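Local coordinates for GMP reductase (Trypanosoma brucei brucei, PDB 6JIG), which probably catalyses the irreversible NADPH-dependent deamination of GMP to IMP, and binds guanine nucleotides at a second site in its CBS domains, at residues T56-R61 with G73-F78; D16-I21 with T470-M475; N270-L275 with I301-D306; K168-T173 with A192-V197; L39-K44 with G345-A350. The protein carries 1 engineered substitution. All blocks are in the same frame, centred on the assembly; numbering follows the deposited sequence.

Contact 1. Residues T56-R61 with G73-F78; sequences TVCEQR and GILHRF
A nearly straight histidine-carboxylate hydrogen bond joins His76 to Glu59: NE2 donates to OE1 over 2.7 Å with an N-H...O angle of 178°. The acceptor lies in the plane of the imidazole, and OE1 accepts the N-H on its anti lone pair, the one turned away from OE2. Carboxylate and ring are only 16° apart, so the two groups form an almost flat pair. At its other nitrogen the ring is held by Phe78, whose backbone N donates to His76 ND1 over 3.0 Å from a position tilted out of the ring plane; bonds at both nitrogens fix the ring's rotation. Cys58 O sits at the ring edge, 3.5 Å from His76 CD2. Deeper in, Cys58 turns SG anti to its backbone N (chi1 -171°), which carries the sulfur to 3.7 Å from Gly73 CA. Leu75 CD2 closes over the peptide leaving Glu59, 3.8 Å from Glu59 C, just where helix 60-68 begins with Glu59 as N-cap. His76 also packs near Met401, a GMP-binding residue. The arrangement belongs to the first beta-alpha-beta unit of a TIM barrel, pairing the helix start with the C-terminal end of strand 72-75.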
# COMPACT_ATOMS: atom_id res chain seq x y z
N THR A 56 -12.91 20.01 21.88
CA THR A 56 -11.89 18.98 21.99
C THR A 56 -10.53 19.55 22.39
O THR A 56 -9.54 18.82 22.40
CB THR A 56 -11.76 18.20 20.68
OG1 THR A 56 -11.50 19.11 19.61
CG2 THR A 56 -13.05 17.45 20.37
N VAL A 57 -10.46 20.84 22.73
CA VAL A 57 -9.17 21.44 23.07
C VAL A 57 -9.20 22.06 24.47
O VAL A 57 -8.37 21.72 25.32
CB VAL A 57 -8.75 22.48 22.01
CG1 VAL A 57 -7.49 23.19 22.46
CG2 VAL A 57 -8.52 21.81 20.65
N CYS A 58 -10.14 22.97 24.74
CA CYS A 58 -10.04 23.80 25.94
C CYS A 58 -11.28 23.69 26.84
O CYS A 58 -12.29 24.35 26.61
CB CYS A 58 -9.79 25.26 25.57
SG CYS A 58 -9.41 26.28 27.06
N GLU A 59 -11.17 22.89 27.90
CA GLU A 59 -12.06 23.06 29.04
C GLU A 59 -11.19 23.42 30.25
O GLU A 59 -10.11 23.98 30.06
CB GLU A 59 -12.94 21.82 29.24
CG GLU A 59 -13.93 21.70 28.04
CD GLU A 59 -14.99 20.61 28.17
OE1 GLU A 59 -15.97 20.67 27.40
OE2 GLU A 59 -14.84 19.69 29.00
N GLN A 60 -11.63 23.12 31.47
CA GLN A 60 -10.97 23.71 32.63
C GLN A 60 -9.52 23.23 32.78
O GLN A 60 -8.64 24.01 33.17
CB GLN A 60 -11.78 23.45 33.91
CG GLN A 60 -11.90 21.99 34.30
CD GLN A 60 -13.21 21.38 33.82
OE1 GLN A 60 -13.65 21.62 32.69
NE2 GLN A 60 -13.83 20.57 34.68
N ARG A 61 -9.24 21.96 32.47
CA ARG A 61 -7.87 21.48 32.68
C ARG A 61 -6.89 22.13 31.71
O ARG A 61 -5.76 22.45 32.09
CB ARG A 61 -7.82 19.95 32.58
CG ARG A 61 -8.15 19.25 33.91
CD ARG A 61 -8.18 17.72 33.76
N GLY A 73 -6.24 30.06 27.95
CA GLY A 73 -7.22 29.28 27.21
C GLY A 73 -8.52 30.04 27.11
O GLY A 73 -8.86 30.83 28.00
N ILE A 74 -9.26 29.81 26.02
CA ILE A 74 -10.60 30.37 25.83
C ILE A 74 -11.60 29.22 25.97
O ILE A 74 -11.64 28.31 25.13
CB ILE A 74 -10.76 31.06 24.47
CG1 ILE A 74 -9.68 32.11 24.23
CG2 ILE A 74 -12.15 31.69 24.36
CD1 ILE A 74 -9.58 33.20 25.33
N LEU A 75 -12.41 29.27 27.02
CA LEU A 75 -13.42 28.24 27.26
C LEU A 75 -14.50 28.25 26.19
O LEU A 75 -15.09 29.29 25.90
CB LEU A 75 -14.06 28.45 28.63
CG LEU A 75 -13.11 28.32 29.83
CD1 LEU A 75 -13.83 28.73 31.13
CD2 LEU A 75 -12.55 26.91 29.95
N HIS A 76 -14.78 27.08 25.62
CA HIS A 76 -15.74 27.00 24.53
C HIS A 76 -17.16 27.13 25.06
O HIS A 76 -17.43 26.96 26.26
CB HIS A 76 -15.56 25.68 23.77
CG HIS A 76 -16.08 24.49 24.50
ND1 HIS A 76 -17.40 24.08 24.40
CD2 HIS A 76 -15.48 23.62 25.34
CE1 HIS A 76 -17.58 23.01 25.16
NE2 HIS A 76 -16.43 22.71 25.74
N ARG A 77 -18.09 27.47 24.15
CA ARG A 77 -19.47 27.78 24.49
C ARG A 77 -20.45 26.69 24.05
O ARG A 77 -21.67 26.90 24.10
CB ARG A 77 -19.88 29.12 23.88
CG ARG A 77 -20.05 29.08 22.35
CD ARG A 77 -20.39 30.45 21.79
NE ARG A 77 -20.11 30.57 20.36
CZ ARG A 77 -21.05 30.56 19.42
NH1 ARG A 77 -22.33 30.43 19.76
NH2 ARG A 77 -20.72 30.68 18.14
N PHE A 78 -19.96 25.53 23.63
CA PHE A 78 -20.84 24.43 23.25
C PHE A 78 -21.19 23.61 24.49
O PHE A 78 -20.93 22.42 24.61
CB PHE A 78 -20.18 23.59 22.17
CG PHE A 78 -20.29 24.19 20.79
CD1 PHE A 78 -20.42 25.56 20.63
CD2 PHE A 78 -20.27 23.40 19.65
CE1 PHE A 78 -20.52 26.14 19.38
CE2 PHE A 78 -20.37 23.97 18.39
CZ PHE A 78 -20.50 25.34 18.26

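Contact 2. Residues D16-I21 with T470-M475; sequences DDVLII and TRFVRM
Main-chain bonds pair Asp17-Ile21 with Arg471-Met475 as an antiparallel two-stranded ladder. Leu19 and Val473 form the hydrogen-bonded pair, with Leu19 N to Val473 O at 2.9 Å and Val473 N to Leu19 O at 3.0 Å. Val18-Arg474 and Ile20-Phe472 are non-hydrogen-bonded pairs, and further bonds run from Met475 N to Asp17 O and from Ile21 N to Arg471 O (2.8 Å, N-H...O angle 173°).

Apolar packing divides between the two faces. On that of Val18, Ile20 and Phe472, Val18 CG2 lies 3.7 Å from Phe472 CD1 and Ile20 CG1 approaches CE1 of the same ring, both obliquely, while Thr470 CG2 sits over one face of the Phe472 ring, offset toward its rim. On the other, Met475 takes CG between its backbone N and carbonyl carbon (chi1 45°) and then runs extended, crossing Leu19 at about a right angle; Met475 CE reaches Leu19 CD2 at 3.6 Å. Ile21 CG1 meets Val473 CG1 at 3.6 Å, also crosswise.

Water completes the polar contacts. One molecule donates to Asp17 OD1 and to Met475 O, the latter 2.6 Å from the water oxygen, with a weak bond from Arg474 NE; Asp17 OD1 is also bonded to Thr476 of a third subunit. Arg474 and Met475 pair in parallel with a strand of a second subunit, so this antiparallel pair, built from distant chain regions, is part of an intersubunit beta sheet.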
# COMPACT_ATOMS: atom_id res chain seq x y z
N ASP A 16 3.00 28.12 4.64
CA ASP A 16 3.88 27.29 3.82
C ASP A 16 4.38 27.99 2.56
O ASP A 16 5.21 27.41 1.85
CB ASP A 16 3.18 25.99 3.42
CG ASP A 16 3.24 24.95 4.50
OD1 ASP A 16 3.97 25.15 5.50
OD2 ASP A 16 2.55 23.92 4.37
N ASP A 17 3.90 29.20 2.25
CA ASP A 17 4.40 29.92 1.09
C ASP A 17 5.66 30.74 1.38
O ASP A 17 6.27 31.24 0.43
CB ASP A 17 3.34 30.88 0.53
CG ASP A 17 2.21 30.14 -0.21
OD1 ASP A 17 2.52 29.34 -1.12
OD2 ASP A 17 1.02 30.37 0.11
N VAL A 18 6.05 30.94 2.64
CA VAL A 18 7.13 31.87 2.93
C VAL A 18 8.11 31.28 3.94
O VAL A 18 7.81 30.32 4.66
CB VAL A 18 6.59 33.24 3.44
CG1 VAL A 18 5.70 33.90 2.38
CG2 VAL A 18 5.81 33.07 4.74
N LEU A 19 9.31 31.86 3.96
CA LEU A 19 10.27 31.67 5.04
C LEU A 19 10.65 33.02 5.60
O LEU A 19 10.57 34.03 4.89
CB LEU A 19 11.53 30.96 4.56
CG LEU A 19 11.33 29.57 3.98
CD1 LEU A 19 12.62 29.17 3.28
CD2 LEU A 19 10.98 28.59 5.10
N ILE A 20 11.07 33.04 6.87
CA ILE A 20 11.64 34.24 7.48
C ILE A 20 13.08 34.40 7.02
O ILE A 20 13.89 33.48 7.14
CB ILE A 20 11.56 34.15 9.01
CG1 ILE A 20 10.09 34.13 9.46
CG2 ILE A 20 12.35 35.30 9.67
CD1 ILE A 20 9.93 33.65 10.92
N ILE A 21 13.40 35.55 6.45
CA ILE A 21 14.75 35.79 5.96
C ILE A 21 15.66 36.05 7.16
O ILE A 21 15.34 36.93 7.98
CB ILE A 21 14.78 36.99 5.01
CG1 ILE A 21 13.93 36.74 3.76
CG2 ILE A 21 16.22 37.29 4.59
CD1 ILE A 21 13.67 38.02 2.97
N THR A 470 10.87 41.47 10.96
CA THR A 470 10.77 40.28 10.12
C THR A 470 10.56 40.66 8.66
O THR A 470 9.79 41.56 8.33
CB THR A 470 9.64 39.37 10.61
OG1 THR A 470 10.05 38.76 11.84
CG2 THR A 470 9.35 38.25 9.60
N ARG A 471 11.29 39.97 7.79
CA ARG A 471 11.13 40.05 6.35
C ARG A 471 10.94 38.64 5.82
O ARG A 471 11.59 37.71 6.30
CB ARG A 471 12.36 40.69 5.67
CG ARG A 471 12.70 42.08 6.19
CD ARG A 471 11.62 43.10 5.80
NE ARG A 471 12.00 44.44 6.23
CZ ARG A 471 11.58 45.01 7.36
NH1 ARG A 471 10.75 44.36 8.17
NH2 ARG A 471 11.99 46.23 7.69
N PHE A 472 10.06 38.49 4.85
CA PHE A 472 9.75 37.18 4.30
C PHE A 472 10.31 37.03 2.89
O PHE A 472 10.50 38.02 2.17
CB PHE A 472 8.23 36.95 4.22
CG PHE A 472 7.56 36.87 5.57
CD1 PHE A 472 7.73 35.76 6.38
CD2 PHE A 472 6.74 37.90 6.01
CE1 PHE A 472 7.10 35.67 7.61
CE2 PHE A 472 6.10 37.83 7.24
CZ PHE A 472 6.28 36.71 8.04
N VAL A 473 10.55 35.78 2.51
CA VAL A 473 10.81 35.40 1.12
C VAL A 473 9.84 34.29 0.75
O VAL A 473 9.59 33.38 1.55
CB VAL A 473 12.29 34.98 0.92
CG1 VAL A 473 12.70 33.87 1.89
CG2 VAL A 473 12.54 34.55 -0.53
N ARG A 474 9.27 34.39 -0.44
CA ARG A 474 8.30 33.42 -0.92
C ARG A 474 9.02 32.21 -1.51
O ARG A 474 10.09 32.35 -2.11
CB ARG A 474 7.41 34.09 -1.96
CG ARG A 474 6.38 33.23 -2.60
CD ARG A 474 5.31 34.11 -3.20
NE ARG A 474 4.44 33.36 -4.08
CZ ARG A 474 3.62 33.94 -4.93
NH1 ARG A 474 3.59 35.27 -5.00
NH2 ARG A 474 2.84 33.19 -5.70
N MET A 475 8.48 31.01 -1.29
CA MET A 475 9.06 29.81 -1.88
C MET A 475 8.03 29.11 -2.76
O MET A 475 6.82 29.23 -2.54
CB MET A 475 9.64 28.84 -0.81
CG MET A 475 8.77 28.59 0.41
SD MET A 475 9.55 27.38 1.52
CE MET A 475 8.42 27.42 2.91
O HOH W 1 4.48 30.24 -2.89
O HOH W 2 13.35 38.40 9.19

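Contact 3. Residues N270-L275 with I301-D306; sequences NMVKRL and IDAGAD
The backbones approach most closely at Lys273 and Ala303, whose CA atoms are 5.6 Å apart, where the side of helix 266-277 meets the C-terminal end of helix 294-302. These are neighbouring outer helices of the TIM barrel, and the second ends in a Schellman motif: Gly304 has a positive phi of 108°, and its N bonds back to Ile301 O over 2.9 Å. Beyond that glycine the chain turns inward to strand 307-310.

On the helix 266-277 side, Val272 makes the larger share of the contact, through one methyl. Its CG1 stands opposite the backbone N across the CA-CB bond (chi1 174°), a setting that directs it at the end of the neighbouring helix. There it touches main chain more closely than side chain: Ala303 O is 3.5 Å from Val272 CG1, and Ala305 N is 3.8 Å from the same methyl. Ala303 CB enters between Val272 and Lys273, meeting Val272 CG1 at 4.1 Å, so a small side chain faces two larger ones. The interaction is van der Waals packing, and the 185 Å² buried by both sides together is modest. The Val272 side chain also touches Ala288 of strand 285-291, so the residue sits between the barrel wall and the helix end.

The turn leads into Asp306, whose carboxylate forms a salt bridge with Lys276 of the same first helix, adding a charged tie beside the apolar one. Lys273 contributes the base of its side chain: with CG beside the backbone N (chi1 -75°), Lys273 CG lies 3.7 Å from Ala303 O and 4.1 Å from Ala303 CB.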
# COMPACT_ATOMS: atom_id res chain seq x y z
N ASN A 270 -22.79 44.13 16.08
CA ASN A 270 -23.81 44.55 17.03
C ASN A 270 -23.65 43.84 18.37
O ASN A 270 -23.97 44.42 19.42
CB ASN A 270 -25.20 44.30 16.44
CG ASN A 270 -25.51 45.25 15.30
OD1 ASN A 270 -24.92 46.33 15.21
ND2 ASN A 270 -26.43 44.85 14.42
N MET A 271 -23.14 42.61 18.37
CA MET A 271 -22.84 41.94 19.63
C MET A 271 -21.70 42.65 20.36
O MET A 271 -21.76 42.83 21.58
CB MET A 271 -22.50 40.47 19.38
CG MET A 271 -22.39 39.65 20.66
SD MET A 271 -24.00 39.57 21.49
CE MET A 271 -23.56 38.66 22.96
N VAL A 272 -20.67 43.08 19.62
CA VAL A 272 -19.58 43.84 20.24
C VAL A 272 -20.11 45.14 20.83
O VAL A 272 -19.77 45.52 21.96
CB VAL A 272 -18.47 44.13 19.22
CG1 VAL A 272 -17.43 45.06 19.84
CG2 VAL A 272 -17.81 42.84 18.75
N LYS A 273 -20.94 45.86 20.06
CA LYS A 273 -21.51 47.11 20.56
C LYS A 273 -22.35 46.87 21.81
O LYS A 273 -22.29 47.65 22.77
CB LYS A 273 -22.34 47.78 19.47
CG LYS A 273 -21.50 48.45 18.38
CD LYS A 273 -22.40 49.09 17.32
CE LYS A 273 -21.58 49.88 16.30
NZ LYS A 273 -22.37 50.26 15.09
N ARG A 274 -23.15 45.79 21.81
CA ARG A 274 -23.97 45.48 22.97
C ARG A 274 -23.12 45.17 24.19
O ARG A 274 -23.44 45.60 25.31
CB ARG A 274 -24.89 44.30 22.65
CG ARG A 274 -25.97 44.04 23.68
CD ARG A 274 -27.21 43.43 23.03
NE ARG A 274 -26.85 42.35 22.11
CZ ARG A 274 -26.99 42.38 20.78
NH1 ARG A 274 -27.50 43.46 20.18
NH2 ARG A 274 -26.61 41.34 20.06
N LEU A 275 -22.03 44.43 24.00
CA LEU A 275 -21.17 44.05 25.12
C LEU A 275 -20.43 45.26 25.68
O LEU A 275 -20.25 45.37 26.90
CB LEU A 275 -20.18 42.97 24.68
CG LEU A 275 -20.83 41.62 24.39
CD1 LEU A 275 -19.86 40.72 23.65
CD2 LEU A 275 -21.30 40.96 25.68
N ILE A 301 -12.98 47.08 14.97
CA ILE A 301 -12.35 48.07 15.84
C ILE A 301 -13.28 49.25 16.08
O ILE A 301 -13.43 49.73 17.21
CB ILE A 301 -11.00 48.52 15.25
CG1 ILE A 301 -10.00 47.36 15.24
CG2 ILE A 301 -10.45 49.70 16.06
CD1 ILE A 301 -8.77 47.65 14.41
N ASP A 302 -13.92 49.75 15.02
CA ASP A 302 -14.87 50.85 15.16
C ASP A 302 -16.05 50.47 16.04
O ASP A 302 -16.65 51.33 16.69
CB ASP A 302 -15.37 51.31 13.78
CG ASP A 302 -14.31 52.08 12.99
OD1 ASP A 302 -13.28 52.48 13.56
OD2 ASP A 302 -14.52 52.27 11.78
N ALA A 303 -16.42 49.18 16.07
CA ALA A 303 -17.48 48.74 16.96
C ALA A 303 -17.03 48.65 18.41
O ALA A 303 -17.88 48.44 19.28
CB ALA A 303 -18.04 47.39 16.51
N GLY A 304 -15.74 48.82 18.68
CA GLY A 304 -15.21 48.81 20.03
C GLY A 304 -14.39 47.60 20.44
O GLY A 304 -14.04 47.50 21.63
N ALA A 305 -14.04 46.70 19.52
CA ALA A 305 -13.29 45.51 19.89
C ALA A 305 -11.95 45.87 20.53
O ALA A 305 -11.21 46.73 20.04
CB ALA A 305 -13.04 44.61 18.66
N ASP A 306 -11.62 45.18 21.62
CA ASP A 306 -10.32 45.26 22.26
C ASP A 306 -9.30 44.28 21.70
O ASP A 306 -8.12 44.36 22.06
CB ASP A 306 -10.46 45.02 23.77
CG ASP A 306 -11.39 46.02 24.42
OD1 ASP A 306 -10.99 47.20 24.45
OD2 ASP A 306 -12.50 45.64 24.84

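Contact 4. Residues K168-T173 with A192-V197; sequences KMVVST and ANVPIV
Val171 and its neighbours form the loop edge of a CBS domain, lying against strand 193-197 in a single backbone bridge between Ser172 and Ile196. Ser172 N donates to Pro195 O (3.1 Å, N-H...O angle 162°), and Ser172 O accepts from Val197 N at 2.9 Å. Both donors lie nearly in line with the carbonyls they meet. The bridge thus extends the edge of the sheet that continues through strand 203-208.

From CB, Val171 branches in two directions. CG1, placed opposite the backbone N (chi1 -176°), runs to Val197, meeting its CG2 at 3.5 Å, and also touches Pro195 O. CG2, beside the backbone N, reaches the proline ring instead, 4.0 Å from Pro195 CG. Both approaches are at about a right angle, so one valine straddles the alternate residues 195 and 197 of the strand.

Pro195 is gripped by a second side chain. Met169 bends at its last torsion (chi3 62°), bringing CE obliquely against the ring. On the other side of the bridge, Ser172 CB packs on Ile196 CD1, while Ser172 OG bonds to Asn174 N.

Water joins the backbones before and after the bridged residues. One molecule accepts from Val170 N and donates to Asn193 O; the side chain of Asn193 lies about 5 Å from a bound GMP, so this strand begins beside the CBS nucleotide site. The second water donates to Thr173 O at 2.7 Å and to Val197 O at 2.8 Å.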
# COMPACT_ATOMS: atom_id res chain seq x y z
N LYS A 168 -3.81 26.26 68.49
CA LYS A 168 -2.53 25.75 68.03
C LYS A 168 -2.21 26.17 66.60
O LYS A 168 -1.19 25.75 66.05
CB LYS A 168 -2.50 24.23 68.16
N MET A 169 -3.06 26.99 65.98
CA MET A 169 -2.87 27.44 64.61
C MET A 169 -2.22 28.82 64.58
O MET A 169 -2.24 29.57 65.56
CB MET A 169 -4.21 27.47 63.87
CG MET A 169 -4.87 26.11 63.72
SD MET A 169 -6.44 26.21 62.85
CE MET A 169 -5.87 26.83 61.26
N VAL A 170 -1.65 29.15 63.42
CA VAL A 170 -1.21 30.51 63.12
C VAL A 170 -2.33 31.19 62.35
O VAL A 170 -2.71 30.74 61.25
CB VAL A 170 0.10 30.51 62.32
CG1 VAL A 170 0.53 31.93 61.96
CG2 VAL A 170 1.19 29.82 63.12
N VAL A 171 -2.89 32.25 62.93
CA VAL A 171 -4.08 32.91 62.40
C VAL A 171 -3.80 34.40 62.30
O VAL A 171 -3.03 34.95 63.09
CB VAL A 171 -5.31 32.62 63.28
CG1 VAL A 171 -6.56 33.21 62.68
CG2 VAL A 171 -5.49 31.11 63.47
N SER A 172 -4.40 35.05 61.31
CA SER A 172 -4.18 36.47 61.08
C SER A 172 -5.53 37.16 61.00
O SER A 172 -6.55 36.53 60.72
CB SER A 172 -3.34 36.69 59.80
OG SER A 172 -3.19 38.05 59.46
N THR A 173 -5.53 38.47 61.30
CA THR A 173 -6.70 39.31 61.06
C THR A 173 -6.44 40.33 59.97
O THR A 173 -7.25 41.25 59.78
CB THR A 173 -7.14 40.03 62.35
OG1 THR A 173 -6.00 40.68 62.95
CG2 THR A 173 -7.74 39.05 63.34
N ALA A 192 1.70 25.57 57.24
CA ALA A 192 1.41 25.59 55.81
C ALA A 192 0.07 26.23 55.48
O ALA A 192 -0.31 26.29 54.30
CB ALA A 192 1.45 24.17 55.23
N ASN A 193 -0.66 26.71 56.49
CA ASN A 193 -1.97 27.31 56.30
C ASN A 193 -2.11 28.46 57.28
O ASN A 193 -1.88 28.28 58.48
CB ASN A 193 -3.09 26.29 56.52
CG ASN A 193 -3.18 25.28 55.40
OD1 ASN A 193 -3.60 25.61 54.30
ND2 ASN A 193 -2.79 24.03 55.68
N VAL A 194 -2.48 29.62 56.77
CA VAL A 194 -2.79 30.78 57.59
C VAL A 194 -4.19 31.25 57.24
O VAL A 194 -4.40 31.94 56.23
CB VAL A 194 -1.76 31.91 57.40
CG1 VAL A 194 -2.17 33.14 58.20
CG2 VAL A 194 -0.37 31.44 57.82
N PRO A 195 -5.20 30.87 58.02
CA PRO A 195 -6.52 31.47 57.84
C PRO A 195 -6.52 32.93 58.25
O PRO A 195 -5.76 33.36 59.13
CB PRO A 195 -7.41 30.63 58.76
CG PRO A 195 -6.48 30.06 59.76
CD PRO A 195 -5.17 29.87 59.10
N ILE A 196 -7.36 33.71 57.58
CA ILE A 196 -7.62 35.10 57.92
C ILE A 196 -9.01 35.15 58.54
O ILE A 196 -9.99 34.74 57.90
CB ILE A 196 -7.53 36.02 56.69
CG1 ILE A 196 -6.26 35.74 55.89
CG2 ILE A 196 -7.67 37.50 57.11
CD1 ILE A 196 -4.98 35.93 56.66
N VAL A 197 -9.10 35.65 59.77
CA VAL A 197 -10.39 35.71 60.45
C VAL A 197 -10.75 37.16 60.74
O VAL A 197 -9.91 38.07 60.69
CB VAL A 197 -10.40 34.90 61.76
CG1 VAL A 197 -10.23 33.42 61.47
CG2 VAL A 197 -9.33 35.40 62.70
O HOH W 3 -1.83 27.73 61.05
O HOH W 4 -9.91 40.74 59.97

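Contact 5. Residues L39-K44 with G345-A350; sequences LSRNVK and GVPCIA
Leu39, Ser40 and Arg41 pack along the chain that enters strand 348-351 of the TIM barrel, the path of 39-41 running 158° from that of 345-349. The first segment is a tight hairpin: a type I turn runs from Ser40 to Val43, and Leu39 and Ser40 both face Val43 in a classic beta bulge.

Leu39 swings CG opposite its backbone N (chi1 173°) and turns again at chi2 (71°), bringing CD1 obliquely to Ile349 CD1 at 3.9 Å. Ile349 answers with an extended CG1-CD1 arm, and also rests on Ile287 of strand 285-291, two strands away round the barrel, close to Asp351 of the GMP site. Pro347 lies against the hairpin backbone: Pro347 CG is 3.5 Å from Ser40 C, while Pro347 CB approaches Leu39 O. Ser40 OG itself turns to Asp285 for its hydrogen bond.

Arg41 is extended from CG to NE, a shape that carries its guanidinium past Pro347 to the turn at Gly345. Arg344 O accepts a hydrogen bond from Arg41 NH1, holding the group beside the Schellman end of helix 330-344, and Gly345 O lies obliquely 3.5 Å from that nitrogen. Val346, with CG2 beside its backbone N, puts this methyl over one face of the guanidinium, toward the rim, where Val346 CG2 stands 3.2 Å from Arg41 NH2.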
# COMPACT_ATOMS: atom_id res chain seq x y z
N LEU A 39 -2.78 40.03 24.59
CA LEU A 39 -3.93 39.32 24.07
C LEU A 39 -4.97 40.30 23.53
O LEU A 39 -5.56 40.08 22.46
CB LEU A 39 -4.53 38.46 25.17
CG LEU A 39 -5.85 37.79 24.81
CD1 LEU A 39 -5.60 36.68 23.79
CD2 LEU A 39 -6.52 37.25 26.06
N SER A 40 -5.19 41.39 24.26
CA SER A 40 -6.14 42.43 23.91
C SER A 40 -5.61 43.73 24.52
O SER A 40 -4.56 43.75 25.16
CB SER A 40 -7.55 42.10 24.42
OG SER A 40 -7.52 41.66 25.76
N ARG A 41 -6.37 44.81 24.33
CA ARG A 41 -5.89 46.14 24.71
C ARG A 41 -5.40 46.17 26.16
O ARG A 41 -4.37 46.78 26.46
CB ARG A 41 -6.99 47.19 24.52
CG ARG A 41 -7.27 47.71 23.11
CD ARG A 41 -8.17 48.95 23.23
NE ARG A 41 -8.92 49.34 22.03
CZ ARG A 41 -8.44 50.12 21.06
NH1 ARG A 41 -7.19 50.60 21.11
NH2 ARG A 41 -9.21 50.43 20.03
N ASN A 42 -6.10 45.48 27.05
CA ASN A 42 -5.78 45.57 28.47
C ASN A 42 -5.34 44.24 29.08
O ASN A 42 -5.35 44.11 30.31
CB ASN A 42 -6.98 46.15 29.22
CG ASN A 42 -7.40 47.49 28.66
OD1 ASN A 42 -6.66 48.46 28.75
ND2 ASN A 42 -8.57 47.54 28.03
N VAL A 43 -4.92 43.26 28.28
CA VAL A 43 -4.52 41.96 28.81
C VAL A 43 -3.17 41.58 28.21
O VAL A 43 -3.06 41.40 26.99
CB VAL A 43 -5.55 40.86 28.53
CG1 VAL A 43 -5.07 39.54 29.09
CG2 VAL A 43 -6.91 41.24 29.14
N LYS A 44 -2.16 41.42 29.07
CA LYS A 44 -0.83 40.99 28.66
C LYS A 44 -0.64 39.51 28.97
O LYS A 44 -1.21 38.98 29.92
CB LYS A 44 0.25 41.80 29.38
CG LYS A 44 0.26 43.30 29.08
CD LYS A 44 1.49 43.97 29.71
N GLY A 345 -3.97 50.34 17.72
CA GLY A 345 -3.58 49.75 19.00
C GLY A 345 -4.38 48.54 19.44
O GLY A 345 -4.55 48.32 20.64
N VAL A 346 -4.85 47.72 18.50
CA VAL A 346 -5.73 46.60 18.83
C VAL A 346 -4.98 45.31 18.52
O VAL A 346 -4.67 45.05 17.35
CB VAL A 346 -7.05 46.68 18.05
CG1 VAL A 346 -7.87 45.40 18.25
CG2 VAL A 346 -7.87 47.91 18.48
N PRO A 347 -4.67 44.48 19.52
CA PRO A 347 -3.92 43.24 19.26
C PRO A 347 -4.73 42.24 18.45
O PRO A 347 -5.96 42.20 18.52
CB PRO A 347 -3.61 42.70 20.66
CG PRO A 347 -3.75 43.91 21.58
CD PRO A 347 -4.85 44.73 20.96
N CYS A 348 -4.01 41.39 17.71
CA CYS A 348 -4.64 40.40 16.83
C CYS A 348 -4.16 39.00 17.17
O CYS A 348 -2.97 38.77 17.40
CB CYS A 348 -4.34 40.71 15.36
SG CYS A 348 -5.05 42.23 14.72
N ILE A 349 -5.11 38.06 17.20
CA ILE A 349 -4.86 36.64 17.40
C ILE A 349 -4.87 35.97 16.02
O ILE A 349 -5.89 35.99 15.34
CB ILE A 349 -5.94 36.00 18.29
CG1 ILE A 349 -6.09 36.76 19.62
CG2 ILE A 349 -5.62 34.49 18.54
CD1 ILE A 349 -7.41 36.49 20.31
N ALA A 350 -3.76 35.35 15.62
CA ALA A 350 -3.74 34.56 14.37
C ALA A 350 -4.29 33.16 14.66
O ALA A 350 -3.62 32.35 15.30
CB ALA A 350 -2.33 34.48 13.80

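How the contacts relate
Contacts 1, 3 and 5 belong to the TIM barrel, whereas contact 4 lies in a CBS domain and contact 2 pairs strands far apart in sequence. Contacts 1 and 5 both reach the eight-stranded barrel sheet, with centres 20 Å apart. Contacts 3 and 5 touch directly: Asp306 O is 2.9 Å from Arg41 N, a probable hydrogen bond joining a helix-to-strand turn to the hairpin. Along the chain, contact 2 encloses the other four and contact 5 encloses contacts 1, 4 and 3, in that order. Contact 4 is remote, its centre 58 Å from that of contact 2, consistent with a regulatory CBS module separate from the catalytic barrel.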